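Local structure of type II restriction enzyme BsoBI (Geobacillus stearothermophilus, 1DC1) at residues Glu252-Lys255 with Thr256-Ala260; Thr262-Arg265 with Asn266-Glu270; Tyr21-Tyr24 with Arg25-Phe28; Leu307-Thr310 with Glu311-Gly314; Leu142-Ala145 with Ile146-Ala149. The protein cuts double-stranded DNA as a homodimeric, magnesium-dependent type II restriction endonuclease, recognising the degenerate sequence 5'-CYCGRG-3' and cleaving after its first cytosine. One frame throughout, in Å; residues are numbered along the deposited sequence.

Contact 1. Residues Glu252-Lys255 with Thr256-Ala260; sequences EHWK and TANTA. With nucleotides of chain A; nucleotides of chain B.
Glu252 meets Thr256 one helical turn on: Glu252 O accepts Thr256 N at 3.3 Å, and Thr256 OG1 lies 3.0 Å from the same oxygen. With CG anti to the backbone N (chi1 179°) and a bend at chi2, the Glu252 carboxylate turns to the DNA, where OE2 takes a nearly straight bond (170°) from N4 of DC7 of chain B, 3.0 Å away. On the other strand, His253 NE2 donates to N7 of DG8 of chain A at 3.0 Å, with the guanine nitrogen at the ring edge, while ND1 holds an in-plane water at 2.7 Å that also sits 2.6 Å from Thr256 OG1. A leucine at His253 would probably deprive the guanine N7 of this donor and the water of one of its two holders. Trp254 lays a face of its six-membered ring under CB of Asn258, a CH-pi contact of 4.2 Å from CB to the ring centroid and 9° off the normal; Trp254 NE1 and Asn258 OD1 bond to Glu291 and Gln295 of helix 286-298. The backbone O of Lys255 accepts a weak bond from Thr259 N; the Lys255 ammonium pairs with Asp251 and a DNA phosphate. Thr256 also bonds Thr256 of the second subunit. Base-edge readout next to a subunit interface falls on the helix of a beta-alpha-beta unit in this PD-(D/E)XK-type nuclease, beside the predicted magnesium ligands Glu240 and Lys242.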
# COMPACT_ATOMS: atom_id res chain seq x y z
N GLU D 252 1.11 6.57 6.53
CA GLU D 252 1.83 5.70 5.61
C GLU D 252 2.21 6.45 4.30
O GLU D 252 3.39 6.56 3.94
CB GLU D 252 0.97 4.46 5.27
CG GLU D 252 1.68 3.50 4.25
CD GLU D 252 2.80 2.67 4.90
OE1 GLU D 252 2.98 2.82 6.13
OE2 GLU D 252 3.49 1.87 4.20
N HIS D 253 1.21 7.00 3.61
CA HIS D 253 1.49 7.68 2.34
C HIS D 253 2.09 9.08 2.52
O HIS D 253 2.68 9.62 1.58
CB HIS D 253 0.24 7.66 1.45
CG HIS D 253 -0.31 6.28 1.26
ND1 HIS D 253 0.44 5.23 0.77
CD2 HIS D 253 -1.56 5.82 1.37
CE1 HIS D 253 -0.34 4.19 0.57
NE2 HIS D 253 -1.56 4.53 0.92
N TRP D 254 1.98 9.65 3.72
CA TRP D 254 2.62 10.93 4.00
C TRP D 254 4.15 10.63 4.16
O TRP D 254 4.96 11.38 3.64
CB TRP D 254 2.05 11.55 5.29
CG TRP D 254 3.01 12.52 5.93
CD1 TRP D 254 3.59 12.40 7.15
CD2 TRP D 254 3.52 13.77 5.37
NE1 TRP D 254 4.41 13.48 7.41
CE2 TRP D 254 4.39 14.33 6.33
CE3 TRP D 254 3.32 14.45 4.15
CZ2 TRP D 254 5.07 15.56 6.12
CZ3 TRP D 254 4.00 15.69 3.94
CH2 TRP D 254 4.86 16.22 4.93
N LYS D 255 4.53 9.55 4.87
CA LYS D 255 5.96 9.18 5.04
C LYS D 255 6.57 9.01 3.63
O LYS D 255 7.67 9.46 3.35
CB LYS D 255 6.10 7.87 5.80
CG LYS D 255 6.03 8.02 7.30
CD LYS D 255 6.30 6.68 8.01
CE LYS D 255 5.22 5.63 7.79
NZ LYS D 255 4.27 5.63 8.91
N THR D 256 5.83 8.36 2.73
CA THR D 256 6.28 8.15 1.34
C THR D 256 6.49 9.49 0.60
O THR D 256 7.55 9.76 0.02
CB THR D 256 5.25 7.28 0.56
OG1 THR D 256 4.90 6.12 1.34
CG2 THR D 256 5.79 6.85 -0.75
N ALA D 257 5.47 10.36 0.67
CA ALA D 257 5.48 11.68 0.02
C ALA D 257 6.57 12.57 0.57
O ALA D 257 7.19 13.32 -0.18
CB ALA D 257 4.13 12.38 0.16
N ASN D 258 6.83 12.48 1.86
CA ASN D 258 7.84 13.30 2.41
C ASN D 258 9.21 12.92 1.84
O ASN D 258 10.02 13.81 1.60
CB ASN D 258 7.80 13.24 3.91
CG ASN D 258 8.86 14.10 4.52
OD1 ASN D 258 8.79 15.31 4.45
ND2 ASN D 258 9.87 13.47 5.08
N THR D 259 9.49 11.64 1.60
CA THR D 259 10.78 11.31 1.00
C THR D 259 10.78 11.80 -0.41
O THR D 259 11.79 12.32 -0.89
CB THR D 259 11.07 9.83 1.01
OG1 THR D 259 11.18 9.43 2.36
CG2 THR D 259 12.37 9.50 0.31
N ALA D 260 9.65 11.66 -1.10
CA ALA D 260 9.56 12.13 -2.48
C ALA D 260 9.87 13.64 -2.55
O ALA D 260 10.63 14.09 -3.41
CB ALA D 260 8.20 11.85 -3.07
P DC A 7 -3.61 8.11 -4.23
OP1 DC A 7 -4.67 9.14 -4.17
OP2 DC A 7 -2.27 8.39 -3.63
O5' DC A 7 -4.14 6.79 -3.54
C5' DC A 7 -5.41 6.21 -3.90
C4' DC A 7 -5.66 4.96 -3.08
O4' DC A 7 -4.65 3.93 -3.32
C3' DC A 7 -5.71 5.19 -1.56
O3' DC A 7 -6.75 4.40 -1.02
C2' DC A 7 -4.43 4.57 -1.07
C1' DC A 7 -4.17 3.45 -2.07
N1 DC A 7 -2.73 3.13 -2.19
C2 DC A 7 -2.31 1.78 -2.03
O2 DC A 7 -3.17 0.87 -2.02
N3 DC A 7 -0.98 1.51 -1.92
C4 DC A 7 -0.09 2.51 -2.05
N4 DC A 7 1.21 2.21 -1.91
C5 DC A 7 -0.49 3.87 -2.32
C6 DC A 7 -1.80 4.13 -2.38
P DG A 8 -7.60 4.89 0.26
OP1 DG A 8 -8.75 5.64 -0.21
OP2 DG A 8 -6.74 5.46 1.31
O5' DG A 8 -8.21 3.51 0.77
C5' DG A 8 -8.89 2.59 -0.15
C4' DG A 8 -8.61 1.16 0.26
O4' DG A 8 -7.19 0.92 0.11
C3' DG A 8 -8.95 0.86 1.73
O3' DG A 8 -9.31 -0.53 1.88
C2' DG A 8 -7.61 1.04 2.42
C1' DG A 8 -6.63 0.51 1.35
N9 DG A 8 -5.26 1.01 1.45
C8 DG A 8 -4.89 2.32 1.71
N7 DG A 8 -3.59 2.47 1.82
C5 DG A 8 -3.07 1.20 1.59
C6 DG A 8 -1.70 0.72 1.61
O6 DG A 8 -0.68 1.36 1.84
N1 DG A 8 -1.61 -0.64 1.35
C2 DG A 8 -2.69 -1.47 1.11
N2 DG A 8 -2.43 -2.76 0.86
N3 DG A 8 -3.97 -1.05 1.12
C4 DG A 8 -4.08 0.28 1.35
P DC B 7 6.24 -5.89 5.01
OP1 DC B 7 7.20 -6.98 4.95
OP2 DC B 7 6.70 -4.52 4.93
O5' DC B 7 5.24 -6.05 3.79
C5' DC B 7 4.53 -7.30 3.55
C4' DC B 7 3.63 -7.16 2.34
O4' DC B 7 2.60 -6.14 2.55
C3' DC B 7 4.37 -6.77 1.05
O3' DC B 7 3.82 -7.49 -0.02
C2' DC B 7 3.99 -5.32 0.83
C1' DC B 7 2.61 -5.21 1.46
N1 DC B 7 2.29 -3.84 1.96
C2 DC B 7 1.10 -3.19 1.51
O2 DC B 7 0.26 -3.84 0.86
N3 DC B 7 0.91 -1.88 1.81
C4 DC B 7 1.81 -1.23 2.56
N4 DC B 7 1.64 0.06 2.73
C5 DC B 7 2.94 -1.89 3.13
C6 DC B 7 3.15 -3.18 2.80
O HOH W 1 3.05 4.44 0.60

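Contact 2. Residues Thr262-Arg265 with Asn266-Glu270; sequences TRIR and NKFSE
Thr262 with Asn266, and Ile264 with Phe268, pair one turn apart in the C-terminal part of helix 247-270, the connecting helix of a beta-alpha-beta unit. At the first pair the side chains run side by side. With OG1 beside the backbone N (chi1 -60°), Thr262 turns CG2 to the amide nitrogen ND2 of Asn266, 3.6 Å away, a van der Waals contact. Thr262 O takes the backbone N of Asn266 at 2.9 Å; ND2 is also near this oxygen but at too poor an angle to share it. The Thr262 hydroxyl is occupied a turn earlier, by the carbonyl of Asn258. On another side of the helix Ile264 and Phe268 also point the same way, and CG2 of Ile264 touches CD1 of Phe268 at 3.9 Å. The phenyl ring presents its edge to the backbone as well, with CD1 of Phe268 3.3 Å from Ile264 O, which at the same time accepts Phe268 N at 2.9 Å. This apolar pair is the inward side of the crossover: Ile264 packs on Leu238 and Glu240 of strand 235-242 and on Val211, while Phe268 meets Tyr235 edge-to-face and rests on Leu273 and Pro275, in the connection to strand 276-281. Arg263 O accepts Lys267 N at 3.0 Å in a bond that is almost straight (173° at the hydrogen). The carbons CB and CG of Lys267 both approach this carbonyl, and the chain then leads away. The Arg263 guanidinium crosses to the second subunit, forming salt bridges with its Glu291 and Asp251.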
# COMPACT_ATOMS: atom_id res chain seq x y z
N THR D 262 11.58 15.40 -0.41
CA THR D 262 12.94 15.62 -0.01
C THR D 262 13.89 15.28 -1.19
O THR D 262 14.88 15.98 -1.43
CB THR D 262 13.24 14.81 1.24
OG1 THR D 262 12.33 15.22 2.29
CG2 THR D 262 14.67 15.02 1.64
N ARG D 263 13.60 14.24 -1.94
CA ARG D 263 14.41 13.93 -3.11
C ARG D 263 14.38 15.19 -4.02
O ARG D 263 15.40 15.62 -4.53
CB ARG D 263 13.81 12.74 -3.89
CG ARG D 263 14.19 11.39 -3.30
CD ARG D 263 13.38 10.24 -3.90
NE ARG D 263 13.85 8.89 -3.47
CZ ARG D 263 13.29 7.74 -3.90
NH1 ARG D 263 12.28 7.76 -4.74
NH2 ARG D 263 13.78 6.56 -3.54
N ILE D 264 13.18 15.77 -4.19
CA ILE D 264 12.96 16.95 -5.03
C ILE D 264 13.79 18.15 -4.58
O ILE D 264 14.57 18.72 -5.36
CB ILE D 264 11.46 17.36 -5.09
CG1 ILE D 264 10.69 16.36 -5.95
CG2 ILE D 264 11.31 18.77 -5.68
CD1 ILE D 264 9.11 16.45 -5.83
N ARG D 265 13.62 18.51 -3.32
CA ARG D 265 14.33 19.62 -2.71
C ARG D 265 15.83 19.44 -2.78
O ARG D 265 16.54 20.40 -3.07
CB ARG D 265 13.91 19.77 -1.26
CG ARG D 265 12.71 20.63 -1.11
CD ARG D 265 12.30 20.78 0.36
NE ARG D 265 12.14 19.52 1.10
CZ ARG D 265 13.03 19.03 1.95
NH1 ARG D 265 14.16 19.68 2.19
NH2 ARG D 265 12.78 17.91 2.60
N ASN D 266 16.29 18.22 -2.51
CA ASN D 266 17.71 17.91 -2.53
C ASN D 266 18.30 18.11 -3.92
O ASN D 266 19.26 18.88 -4.10
CB ASN D 266 17.95 16.47 -2.05
CG ASN D 266 17.87 16.32 -0.50
OD1 ASN D 266 17.84 17.31 0.25
ND2 ASN D 266 17.85 15.08 -0.03
N LYS D 267 17.71 17.45 -4.92
CA LYS D 267 18.21 17.55 -6.27
C LYS D 267 18.15 18.98 -6.82
O LYS D 267 19.11 19.48 -7.44
CB LYS D 267 17.41 16.61 -7.15
CG LYS D 267 17.81 15.18 -6.94
CD LYS D 267 19.31 15.04 -7.16
CE LYS D 267 19.73 13.60 -7.13
NZ LYS D 267 20.65 13.31 -8.26
N PHE D 268 17.03 19.66 -6.60
CA PHE D 268 16.93 21.02 -7.12
C PHE D 268 17.94 21.98 -6.45
O PHE D 268 18.57 22.79 -7.13
CB PHE D 268 15.47 21.58 -7.00
CG PHE D 268 14.58 21.25 -8.19
CD1 PHE D 268 13.95 19.99 -8.29
CD2 PHE D 268 14.49 22.12 -9.28
CE1 PHE D 268 13.25 19.60 -9.48
CE2 PHE D 268 13.80 21.75 -10.47
CZ PHE D 268 13.18 20.48 -10.57
N SER D 269 18.11 21.89 -5.13
CA SER D 269 19.02 22.76 -4.42
C SER D 269 20.42 22.64 -4.92
O SER D 269 21.15 23.63 -4.96
CB SER D 269 19.02 22.44 -2.95
OG SER D 269 17.84 22.96 -2.39
N GLU D 270 20.80 21.41 -5.24
CA GLU D 270 22.10 21.10 -5.77
C GLU D 270 22.37 21.96 -6.97
O GLU D 270 23.51 22.34 -7.24
CB GLU D 270 22.15 19.67 -6.22
CG GLU D 270 22.34 18.71 -5.10
CD GLU D 270 22.44 17.31 -5.62
OE1 GLU D 270 22.59 17.17 -6.87
OE2 GLU D 270 22.37 16.37 -4.79

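Contact 3. Residues Tyr21-Tyr24 with Arg25-Phe28; sequences YEEY and RAGF
Glu22 and Arg25 carry the side-chain contact, a salt bridge within one turn of helix: Arg25 NH1 donates to Glu22 OE1 at 3.1 Å, bent to 145° at the hydrogen. The carboxylate oxygen is met on its syn side and lies close to the guanidinium plane, yet the two flat groups are turned 73° against each other, which fits a single-oxygen contact better than a two-pronged one. Arg25 gets there by an extended chain from CG to NE that runs alongside the glutamate, which is itself folded at chi2 (-52°). Arg25 is modelled in two conformers, so the bridge describes one of them and is doubtful for the other; Glu22 also touches a crystal neighbour. Arg25 NE also forms a salt bridge with Asp90 of the second subunit. The backbone beneath is the first stretch of helix 21-53, with Arg25 N held by Tyr21 O at 3.0 Å, Ala26 N by Glu22 O at 2.9 Å and Phe28 N by Tyr24 O at 2.9 Å. Phe28 brings its ring atom CD2 to 3.3 Å from Tyr24 O, an oblique approach. Farther out, the two aromatic side chains Tyr24 and Phe28 both pack on Pro247, at the start of helix 247-270, and Tyr24 OH bonds Glu285. Phe28 additionally stacks on Phe85 of the second subunit and touches a DNA phosphate; Tyr24 packs on the same phenylalanine.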
# COMPACT_ATOMS: atom_id res chain seq x y z
N TYR D 21 -14.12 13.34 11.23
CA TYR D 21 -14.78 12.05 11.26
C TYR D 21 -15.88 11.97 10.16
O TYR D 21 -15.99 10.96 9.44
CB TYR D 21 -15.36 11.86 12.66
CG TYR D 21 -15.99 10.52 12.77
CD1 TYR D 21 -15.21 9.39 12.97
CD2 TYR D 21 -17.34 10.36 12.54
CE1 TYR D 21 -15.77 8.11 12.93
CE2 TYR D 21 -17.92 9.08 12.49
CZ TYR D 21 -17.12 7.98 12.68
OH TYR D 21 -17.69 6.73 12.61
N GLU D 22 -16.67 13.03 10.00
CA GLU D 22 -17.70 12.98 8.98
C GLU D 22 -17.17 12.89 7.55
O GLU D 22 -17.80 12.24 6.69
CB GLU D 22 -18.64 14.17 9.14
CG GLU D 22 -19.61 13.95 10.32
CD GLU D 22 -20.37 12.58 10.27
OE1 GLU D 22 -20.63 12.04 9.16
OE2 GLU D 22 -20.70 12.05 11.36
N GLU D 23 -16.03 13.53 7.30
CA GLU D 23 -15.42 13.50 6.00
C GLU D 23 -14.90 12.07 5.72
O GLU D 23 -14.97 11.58 4.60
CB GLU D 23 -14.30 14.53 5.92
CG GLU D 23 -14.74 15.87 5.27
CD GLU D 23 -16.02 15.77 4.37
OE1 GLU D 23 -15.91 15.32 3.21
OE2 GLU D 23 -17.15 16.15 4.84
N TYR D 24 -14.36 11.42 6.74
CA TYR D 24 -13.89 10.04 6.60
C TYR D 24 -15.08 9.11 6.27
O TYR D 24 -15.00 8.31 5.33
CB TYR D 24 -13.17 9.55 7.89
CG TYR D 24 -11.70 9.96 7.99
CD1 TYR D 24 -10.80 9.73 6.92
CD2 TYR D 24 -11.19 10.57 9.13
CE1 TYR D 24 -9.45 10.10 6.98
CE2 TYR D 24 -9.81 10.95 9.19
CZ TYR D 24 -8.97 10.70 8.11
OH TYR D 24 -7.65 11.04 8.16
N ARG D 25 -16.17 9.18 7.04
CA ARG D 25 -17.34 8.36 6.76
C ARG D 25 -17.86 8.64 5.34
O ARG D 25 -18.15 7.70 4.56
CB ARG D 25 -18.39 8.65 7.84
CG ARG D 25 -19.70 8.03 7.60
CD ARG D 25 -20.60 8.28 8.81
NE ARG D 25 -21.95 7.86 8.44
CZ ARG D 25 -22.92 8.68 8.05
NH1 ARG D 25 -22.67 9.98 7.99
NH2 ARG D 25 -24.10 8.22 7.66
N ALA D 26 -17.98 9.92 4.98
CA ALA D 26 -18.45 10.26 3.63
C ALA D 26 -17.56 9.61 2.56
O ALA D 26 -18.07 9.09 1.58
CB ALA D 26 -18.47 11.78 3.45
N GLY D 27 -16.23 9.66 2.74
CA GLY D 27 -15.28 9.09 1.78
C GLY D 27 -15.42 7.59 1.66
O GLY D 27 -15.46 7.02 0.56
N PHE D 28 -15.53 6.91 2.80
CA PHE D 28 -15.70 5.47 2.77
C PHE D 28 -17.01 5.11 2.05
O PHE D 28 -17.02 4.19 1.28
CB PHE D 28 -15.66 4.88 4.20
CG PHE D 28 -14.22 4.56 4.70
CD1 PHE D 28 -13.45 3.54 4.10
CD2 PHE D 28 -13.65 5.28 5.75
CE1 PHE D 28 -12.14 3.27 4.52
CE2 PHE D 28 -12.32 5.01 6.19
CZ PHE D 28 -11.58 4.01 5.58

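Contact 4. Residues Leu307-Thr310 with Glu311-Gly314; sequences LTKT and EQVG
The methylenes of Lys309 lie over one face of the Gln312 amide. Lys309 CB lies almost squarely above the amide carbon, 4.2 Å from Gln312 CD, and Lys309 CD comes down on the nitrogen side, 3.6 Å from Gln312 NE2. At the polar ends of the amide the partners are backbone atoms: OE1 accepts Asn306 N, and NE2 donates to Asp16 O. The two chains lie side by side because each has its CG anti to its own carbonyl carbon (chi1 -54° for Lys309, -62° for Gln312) and runs extended beyond it; the Lys309 ammonium goes on to the carbonyls of Lys18 and Asp16. With an alanine at Gln312, the lysine methylenes are likely to lose their flat support, the Asn306 amide its acceptor and the Asp16 carbonyl one of its two side-chain donors. The backbone shows why these residues meet. Lys309 O receives Val313 N at 3.0 Å, in the carbonyl plane, and a weak bond from Gln312 N, bent to 128°. One residue on, Thr310 O takes Gly314 N at 2.9 Å. Val313 leans back over the turn: its CG2 is 3.5 Å from Lys309 O, 3.7 Å from Leu307 CA and 4.2 Å from Leu307 CD1, so an apolar contact bridges the loop and the new helix. Leu307 and Val313 then both pack on helix 110-152, at Ala138 and Ala145. Lys309 is the N-cap residue, and the whole is a helix start directly after a strand, where strand 303-306 passes into the C-terminal helix 310-321.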
# COMPACT_ATOMS: atom_id res chain seq x y z
N LEU D 307 -7.63 18.04 1.10
CA LEU D 307 -8.48 17.90 -0.08
C LEU D 307 -9.98 17.75 0.22
O LEU D 307 -10.80 18.03 -0.64
CB LEU D 307 -7.95 16.73 -0.97
CG LEU D 307 -8.58 16.48 -2.37
CD1 LEU D 307 -8.19 17.58 -3.37
CD2 LEU D 307 -8.13 15.12 -2.91
N THR D 308 -10.36 17.35 1.43
CA THR D 308 -11.80 17.22 1.73
C THR D 308 -12.40 18.55 2.21
O THR D 308 -13.61 18.64 2.45
CB THR D 308 -12.08 16.14 2.80
OG1 THR D 308 -11.63 16.61 4.07
CG2 THR D 308 -11.36 14.83 2.45
N LYS D 309 -11.56 19.59 2.35
CA LYS D 309 -12.00 20.90 2.81
C LYS D 309 -11.91 21.93 1.70
O LYS D 309 -10.85 22.48 1.36
CB LYS D 309 -11.20 21.30 4.00
CG LYS D 309 -11.23 20.26 5.10
CD LYS D 309 -10.50 20.73 6.34
CE LYS D 309 -10.34 19.62 7.35
NZ LYS D 309 -10.28 20.16 8.73
N THR D 310 -13.08 22.17 1.14
CA THR D 310 -13.28 23.12 0.05
C THR D 310 -12.60 24.47 0.17
O THR D 310 -12.03 24.96 -0.80
CB THR D 310 -14.76 23.43 -0.09
OG1 THR D 310 -15.49 22.22 0.10
CG2 THR D 310 -15.06 24.03 -1.45
N GLU D 311 -12.69 25.08 1.34
CA GLU D 311 -12.09 26.38 1.47
C GLU D 311 -10.59 26.32 1.35
O GLU D 311 -9.99 27.27 0.84
CB GLU D 311 -12.46 27.02 2.79
CG GLU D 311 -13.85 27.58 2.82
CD GLU D 311 -14.20 28.13 4.19
OE1 GLU D 311 -14.22 27.34 5.18
OE2 GLU D 311 -14.46 29.35 4.27
N GLN D 312 -9.98 25.21 1.80
CA GLN D 312 -8.52 25.09 1.73
C GLN D 312 -8.11 24.85 0.33
O GLN D 312 -7.17 25.45 -0.17
CB GLN D 312 -8.00 23.93 2.60
CG GLN D 312 -8.32 24.18 4.06
CD GLN D 312 -7.66 23.21 5.04
OE1 GLN D 312 -6.84 22.37 4.67
NE2 GLN D 312 -8.05 23.33 6.31
N VAL D 313 -8.85 23.97 -0.33
CA VAL D 313 -8.52 23.65 -1.72
C VAL D 313 -8.66 24.90 -2.58
O VAL D 313 -7.77 25.21 -3.38
CB VAL D 313 -9.45 22.49 -2.26
CG1 VAL D 313 -9.22 22.24 -3.77
CG2 VAL D 313 -9.17 21.22 -1.45
N GLY D 314 -9.75 25.65 -2.38
CA GLY D 314 -9.97 26.86 -3.16
C GLY D 314 -8.88 27.90 -2.98
O GLY D 314 -8.39 28.48 -3.94

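Contact 5. Residues Leu142-Ala145 with Ile146-Ala149; sequences LTRA and IISA
Arg144 O is gripped twice by Ser148, through the backbone N at 2.9 Å and, weakly, through the hydroxyl OG at 3.3 Å. That same Ser148 OG lies at the edge of the Arg144 guanidinium and accepts a weak bond from NH2 at 3.4 Å, so the serine touches both the backbone and the side-chain end of the arginine. The arginine can fold back in this way because its chain bends at chi2 and chi3 (74° and -105°). Over one face of the guanidinium lies the end of Ile147, crossing the arginine chain at about a right angle: Ile147 CD1 is 3.5 Å from Arg144 CZ, and Ile147 CG1 is 3.4 Å from Arg144 NH2. With chi1 at 68°, CG1 of Ile147 takes the crowded position between backbone N and carbonyl carbon, leaving CG2 to meet Thr143 CG2 at 4.1 Å. Ile147 N and Thr143 O make the shortest backbone bond here, 2.8 Å and almost straight. The polar arms of Arg144 are fixed mainly from outside, by salt bridges to Glu181 and Asp177, while Thr143 OG1 bonds Tyr200 OH. Within the long helix 110-152, the Thr143 and Ile147 flank rests on strand 184-191 of the mixed sheet, at Ala184 and Ile187, whereas Leu142 and Ala145 pack on Cys317, and Ala149 on Ile321, of the C-terminal helix 310-321.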
# COMPACT_ATOMS: atom_id res chain seq x y z
N LEU D 142 -8.99 18.16 -7.94
CA LEU D 142 -8.11 19.30 -7.91
C LEU D 142 -8.22 20.10 -9.21
O LEU D 142 -8.24 21.32 -9.20
CB LEU D 142 -6.66 18.87 -7.71
CG LEU D 142 -5.73 20.08 -7.53
CD1 LEU D 142 -6.05 20.72 -6.18
CD2 LEU D 142 -4.25 19.69 -7.60
N THR D 143 -8.30 19.41 -10.35
CA THR D 143 -8.42 20.10 -11.64
C THR D 143 -9.73 20.91 -11.68
O THR D 143 -9.76 22.05 -12.18
CB THR D 143 -8.41 19.11 -12.83
OG1 THR D 143 -7.13 18.51 -12.93
CG2 THR D 143 -8.66 19.83 -14.13
N ARG D 144 -10.82 20.33 -11.18
CA ARG D 144 -12.11 21.03 -11.18
C ARG D 144 -11.95 22.31 -10.37
O ARG D 144 -12.47 23.35 -10.77
CB ARG D 144 -13.20 20.15 -10.56
CG ARG D 144 -14.57 20.78 -10.48
CD ARG D 144 -15.16 20.82 -11.89
NE ARG D 144 -15.12 22.18 -12.46
CZ ARG D 144 -15.37 22.50 -13.73
NH1 ARG D 144 -15.70 21.58 -14.63
NH2 ARG D 144 -15.35 23.78 -14.07
N ALA D 145 -11.25 22.24 -9.23
CA ALA D 145 -11.03 23.43 -8.39
C ALA D 145 -10.17 24.50 -9.13
O ALA D 145 -10.44 25.70 -9.04
CB ALA D 145 -10.38 23.02 -7.07
N ILE D 146 -9.18 24.05 -9.88
CA ILE D 146 -8.29 24.91 -10.65
C ILE D 146 -9.06 25.58 -11.79
O ILE D 146 -9.01 26.80 -11.91
CB ILE D 146 -7.11 24.08 -11.27
CG1 ILE D 146 -6.19 23.53 -10.13
CG2 ILE D 146 -6.37 24.94 -12.38
CD1 ILE D 146 -4.92 24.28 -9.94
N ILE D 147 -9.76 24.82 -12.63
CA ILE D 147 -10.53 25.44 -13.72
C ILE D 147 -11.67 26.32 -13.23
O ILE D 147 -11.94 27.36 -13.81
CB ILE D 147 -10.97 24.39 -14.83
CG1 ILE D 147 -12.00 23.38 -14.34
CG2 ILE D 147 -9.70 23.65 -15.32
CD1 ILE D 147 -12.26 22.33 -15.39
N SER D 148 -12.33 25.96 -12.12
CA SER D 148 -13.36 26.84 -11.60
C SER D 148 -12.74 28.15 -11.11
O SER D 148 -13.31 29.21 -11.33
CB SER D 148 -14.12 26.19 -10.47
OG SER D 148 -15.10 25.39 -11.08
N ALA D 149 -11.58 28.08 -10.46
CA ALA D 149 -10.91 29.29 -10.03
C ALA D 149 -10.58 30.20 -11.25
O ALA D 149 -10.73 31.42 -11.16
CB ALA D 149 -9.62 28.95 -9.29

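In the fold
From the N terminus the order is contact 3, contact 5, contact 1, contact 2 and contact 4. All lie in series, each joining neighbours three to six residues apart, along a helix or, in contact 4, at a helix start; none nests in or crosses another, and none closes a long loop. Contact 3 opens helix 21-53 and meets contact 4, where Glu23 CG comes within 3.4 Å of Thr308 OG1. Contact 4, starting helix 310-321, touches contact 5 on helix 110-152: Val313 CG1 lies 3.6 Å from Ala145 CB. Contacts 1 and 2 adjoin along helix 247-270 and have no touch with the other three. Contacts 1, 2 and 3 reach the second subunit.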